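Local atomic coordinates of P domain of VPI (Norovirus Hu/GI.7/TCH-060/USA/2003, PDB entry 4P26), a protein that forms the protruding domain of the norovirus major capsid protein and binds histo-blood group glycans, probably as host attachment factors. Residues Gly104-His109 with Ala159-Ser164. Sequence-based numbering, arbitrary orientation.
Sequences GACDWH and AWVSPS. With A2G (2-acetamido-2-deoxy-alpha-D-galactopyranose), chain E.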
ATOM      1  N   GLY A 104     -17.267  -4.566  -8.235  1.00 11.06           N
ATOM      2  CA  GLY A 104     -18.149  -5.444  -8.978  1.00 12.90           C
ATOM      3  C   GLY A 104     -18.767  -4.848 -10.223  1.00 11.81           C
ATOM      4  O   GLY A 104     -18.823  -3.627 -10.378  1.00 15.80           O
ATOM      5  N   ALA A 105     -19.204  -5.730 -11.118  1.00 12.69           N
ATOM      6  CA  ALA A 105     -20.043  -5.369 -12.259  1.00 13.70           C
ATOM      7  C   ALA A 105     -19.385  -4.385 -13.221  1.00 16.19           C
ATOM      8  O   ALA A 105     -20.006  -3.408 -13.632  1.00 15.56           O
ATOM      9  CB  ALA A 105     -21.404  -4.835 -11.787  1.00 14.27           C
ATOM     10  N   CYS A 106     -18.134  -4.652 -13.581  1.00 13.07           N
ATOM     11  CA  CYS A 106     -17.413  -3.815 -14.531  1.00 13.07           C
ATOM     12  C   CYS A 106     -16.241  -4.586 -15.138  1.00 18.04           C
ATOM     13  O   CYS A 106     -15.862  -5.646 -14.637  1.00 15.82           O
ATOM     14  CB  CYS A 106     -16.898  -2.545 -13.839  1.00 12.25           C
ATOM     15  SG  CYS A 106     -15.827  -2.853 -12.407  1.00 13.35           S
ATOM     16  N   ASP A 107     -15.673  -4.048 -16.216  1.00 12.96           N
ATOM     17  CA  ASP A 107     -14.412  -4.562 -16.757  1.00 13.72           C
ATOM     18  C   ASP A 107     -13.240  -4.089 -15.906  1.00 12.57           C
ATOM     19  O   ASP A 107     -13.240  -2.963 -15.407  1.00 10.73           O
ATOM     20  CB  ASP A 107     -14.216  -4.098 -18.200  1.00 13.57           C
ATOM     21  CG  ASP A 107     -14.969  -4.952 -19.203  1.00 16.32           C
ATOM     22  OD1 ASP A 107     -15.942  -5.644 -18.819  1.00 15.53           O
ATOM     23  OD2 ASP A 107     -14.589  -4.916 -20.392  1.00 14.50           O
ATOM     24  N   TRP A 108     -12.248  -4.956 -15.724  1.00 13.97           N
ATOM     25  CA  TRP A 108     -11.027  -4.571 -15.027  1.00 12.14           C
ATOM     26  C   TRP A 108      -9.897  -4.507 -16.028  1.00 12.05           C
ATOM     27  O   TRP A 108      -9.879  -5.243 -17.016  1.00 11.91           O
ATOM     28  CB  TRP A 108     -10.635  -5.573 -13.938  1.00  8.92           C
ATOM     29  CG  TRP A 108     -11.577  -5.676 -12.788  1.00 10.10           C
ATOM     30  CD1 TRP A 108     -12.610  -4.837 -12.489  1.00  9.19           C
ATOM     31  CD2 TRP A 108     -11.584  -6.701 -11.784  1.00  8.61           C
ATOM     32  NE1 TRP A 108     -13.254  -5.270 -11.349  1.00 11.73           N
ATOM     33  CE2 TRP A 108     -12.648  -6.417 -10.904  1.00 10.48           C
ATOM     34  CE3 TRP A 108     -10.793  -7.833 -11.548  1.00  8.98           C
ATOM     35  CZ2 TRP A 108     -12.938  -7.216  -9.798  1.00 12.65           C
ATOM     36  CZ3 TRP A 108     -11.084  -8.634 -10.449  1.00  8.20           C
ATOM     37  CH2 TRP A 108     -12.150  -8.317  -9.587  1.00 10.62           C
ATOM     38  N   HIS A 109      -8.945  -3.628 -15.757  1.00 12.01           N
ATOM     39  CA  HIS A 109      -7.732  -3.573 -16.545  1.00  9.42           C
ATOM     40  C   HIS A 109      -6.565  -3.652 -15.573  1.00  8.22           C
ATOM     41  O   HIS A 109      -6.338  -2.738 -14.780  1.00 10.63           O
ATOM     42  CB  HIS A 109      -7.738  -2.316 -17.413  1.00 10.87           C
ATOM     43  CG  HIS A 109      -8.968  -2.208 -18.257  1.00 13.39           C
ATOM     44  ND1 HIS A 109      -9.107  -2.878 -19.455  1.00 11.26           N
ATOM     45  CD2 HIS A 109     -10.148  -1.578 -18.040  1.00 14.08           C
ATOM     46  CE1 HIS A 109     -10.301  -2.628 -19.962  1.00 12.32           C
ATOM     47  NE2 HIS A 109     -10.955  -1.846 -19.120  1.00 15.84           N
ATOM     48  N   ALA A 159      -5.369  -1.403 -12.459  1.00  8.83           N
ATOM     49  CA  ALA A 159      -4.939  -0.088 -12.931  1.00  7.83           C
ATOM     50  C   ALA A 159      -6.119   0.857 -13.119  1.00 10.49           C
ATOM     51  O   ALA A 159      -6.059   2.026 -12.726  1.00  9.60           O
ATOM     52  CB  ALA A 159      -4.150  -0.220 -14.234  1.00  9.80           C
ATOM     53  N   TRP A 160      -7.184   0.352 -13.737  1.00 13.23           N
ATOM     54  CA  TRP A 160      -8.398   1.135 -13.942  1.00 13.95           C
ATOM     55  C   TRP A 160      -9.590   0.241 -14.267  1.00  9.39           C
ATOM     56  O   TRP A 160      -9.417  -0.942 -14.580  1.00 12.77           O
ATOM     57  CB  TRP A 160      -8.199   2.192 -15.037  1.00 12.92           C
ATOM     58  CG  TRP A 160      -7.753   1.673 -16.397  1.00 12.43           C
ATOM     59  CD1 TRP A 160      -6.502   1.232 -16.742  1.00 11.09           C
ATOM     60  CD2 TRP A 160      -8.545   1.601 -17.595  1.00  8.16           C
ATOM     61  NE1 TRP A 160      -6.471   0.874 -18.074  1.00  8.76           N
ATOM     62  CE2 TRP A 160      -7.710   1.093 -18.620  1.00 11.65           C
ATOM     63  CE3 TRP A 160      -9.876   1.911 -17.899  1.00  9.30           C
ATOM     64  CZ2 TRP A 160      -8.166   0.886 -19.921  1.00 13.34           C
ATOM     65  CZ3 TRP A 160     -10.328   1.706 -19.197  1.00 10.22           C
ATOM     66  CH2 TRP A 160      -9.472   1.198 -20.191  1.00 15.58           C
ATOM     67  N   VAL A 161     -10.794   0.801 -14.179  1.00  8.95           N
ATOM     68  CA  VAL A 161     -12.010   0.040 -14.468  1.00  8.48           C
ATOM     69  C   VAL A 161     -12.902   0.778 -15.465  1.00 10.69           C
ATOM     70  O   VAL A 161     -12.807   1.998 -15.620  1.00 11.57           O
ATOM     71  CB  VAL A 161     -12.819  -0.274 -13.190  1.00  8.79           C
ATOM     72  CG1 VAL A 161     -11.963  -1.068 -12.192  1.00  8.75           C
ATOM     73  CG2 VAL A 161     -13.332   1.013 -12.554  1.00 10.40           C
ATOM     74  N   SER A 162     -13.756   0.027 -16.149  1.00  9.26           N
ATOM     75  CA  SER A 162     -14.616   0.586 -17.187  1.00 10.23           C
ATOM     76  C   SER A 162     -15.909  -0.239 -17.281  1.00 10.98           C
ATOM     77  O   SER A 162     -15.969  -1.342 -16.738  1.00 12.43           O
ATOM     78  CB  SER A 162     -13.862   0.622 -18.526  1.00 10.45           C
ATOM     79  OG  SER A 162     -13.520  -0.679 -18.971  1.00 13.67           O
ATOM     80  N   PRO A 163     -16.954   0.299 -17.941  1.00 12.09           N
ATOM     81  CA  PRO A 163     -18.248  -0.399 -17.945  1.00 16.85           C
ATOM     82  C   PRO A 163     -18.207  -1.757 -18.634  1.00 13.25           C
ATOM     83  O   PRO A 163     -17.432  -1.965 -19.569  1.00 13.21           O
ATOM     84  CB  PRO A 163     -19.162   0.542 -18.741  1.00 18.75           C
ATOM     85  CG  PRO A 163     -18.524   1.855 -18.671  1.00 24.48           C
ATOM     86  CD  PRO A 163     -17.043   1.614 -18.604  1.00 12.73           C
ATOM     87  N   SER A 164     -19.050  -2.675 -18.177  1.00 13.71           N
ATOM     88  CA  SER A 164     -19.125  -4.001 -18.781  1.00 16.77           C
ATOM     89  C   SER A 164     -19.590  -3.939 -20.232  1.00 17.14           C
ATOM     90  O   SER A 164     -19.193  -4.772 -21.048  1.00 17.24           O
ATOM     91  CB  SER A 164     -20.053  -4.904 -17.968  1.00 14.71           C
ATOM     92  OG  SER A 164     -19.516  -5.140 -16.678  1.00 15.98           O
TER
HETATM   93  O5  A2G E   4     -15.383  -0.259 -23.767  1.00 28.98           O
HETATM   94  C1  A2G E   4     -14.086  -0.704 -24.188  1.00 32.23           C
HETATM   95  C2  A2G E   4     -13.249  -1.057 -22.970  1.00 25.42           C
HETATM   96  N2  A2G E   4     -11.922  -1.520 -23.403  1.00 23.34           N
HETATM   97  C3  A2G E   4     -13.939  -2.158 -22.182  1.00 22.39           C
HETATM   98  O3  A2G E   4     -13.220  -2.398 -20.964  1.00 20.49           O
HETATM   99  C4  A2G E   4     -15.362  -1.734 -21.857  1.00 22.02           C
HETATM  100  O4  A2G E   4     -15.334  -0.613 -20.962  1.00 19.63           O
HETATM  101  C5  A2G E   4     -16.080  -1.344 -23.138  1.00 26.91           C
HETATM  102  C6  A2G E   4     -17.510  -0.910 -22.809  1.00 28.49           C
HETATM  103  O6  A2G E   4     -18.113  -0.333 -23.971  1.00 29.93           O
HETATM  104  C7  A2G E   4     -10.876  -0.687 -23.499  1.00 21.62           C
HETATM  105  O7  A2G E   4      -9.752  -1.035 -23.857  1.00 23.44           O
HETATM  106  C8  A2G E   4     -11.171   0.768 -23.128  1.00 18.62           C
HETATM  107  O   HOH W   1     -20.504  -1.847 -15.806  0.89 12.35           O
HETATM  108  O   HOH W   2     -17.588  -6.903 -17.300  0.97 18.27           O
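His-109 lies flat over the six-membered ring of Trp-160, a face-to-face stack with centroids 3.7 Å apart and planes at 16°, while its CB sits over the five-membered ring in a CH-pi contact. Trp-160 reaches this position with CG between its backbone N and carbonyl carbon (chi1 57°), which folds the indole back beneath the imidazole. At the imidazole edge, NE2 of His-109 comes within 2.8 Å of OG of Ser-162, and both approach O3 of the N-acetylgalactosamine. The sugar is gripped from both segments: O3 donates to OD2 of Asp-107 (2.9 Å), O4 donates to the carbonyl O of Pro-163 (2.9 Å), and the acetamido methyl C8 meets the indole edge at CH2 of Trp-160 (3.4 Å). It is bound at one end of the antiparallel pairing of strands 107-114 and 153-162, neighbours within a six-stranded sheet, consistent with the histo-blood group glycan site of GI norovirus P domains. Asp-107 and His-109 form hydrogen-bonded pairs with Ser-162 and Trp-160, placing all four side chains on the sugar-facing side; a classic beta bulge sets Ala-159 and Trp-160 against His-109. On the other face, CG1 of Val-161 packs against CD1 of Trp-108. Further out, one water bridges OD1 of Asp-107 and OG of Ser-164. Asp-128 accepts a hydrogen bond from ND1 of His-109, fixing the imidazole's rotation, and Met-124 of the second subunit packs on Trp-160.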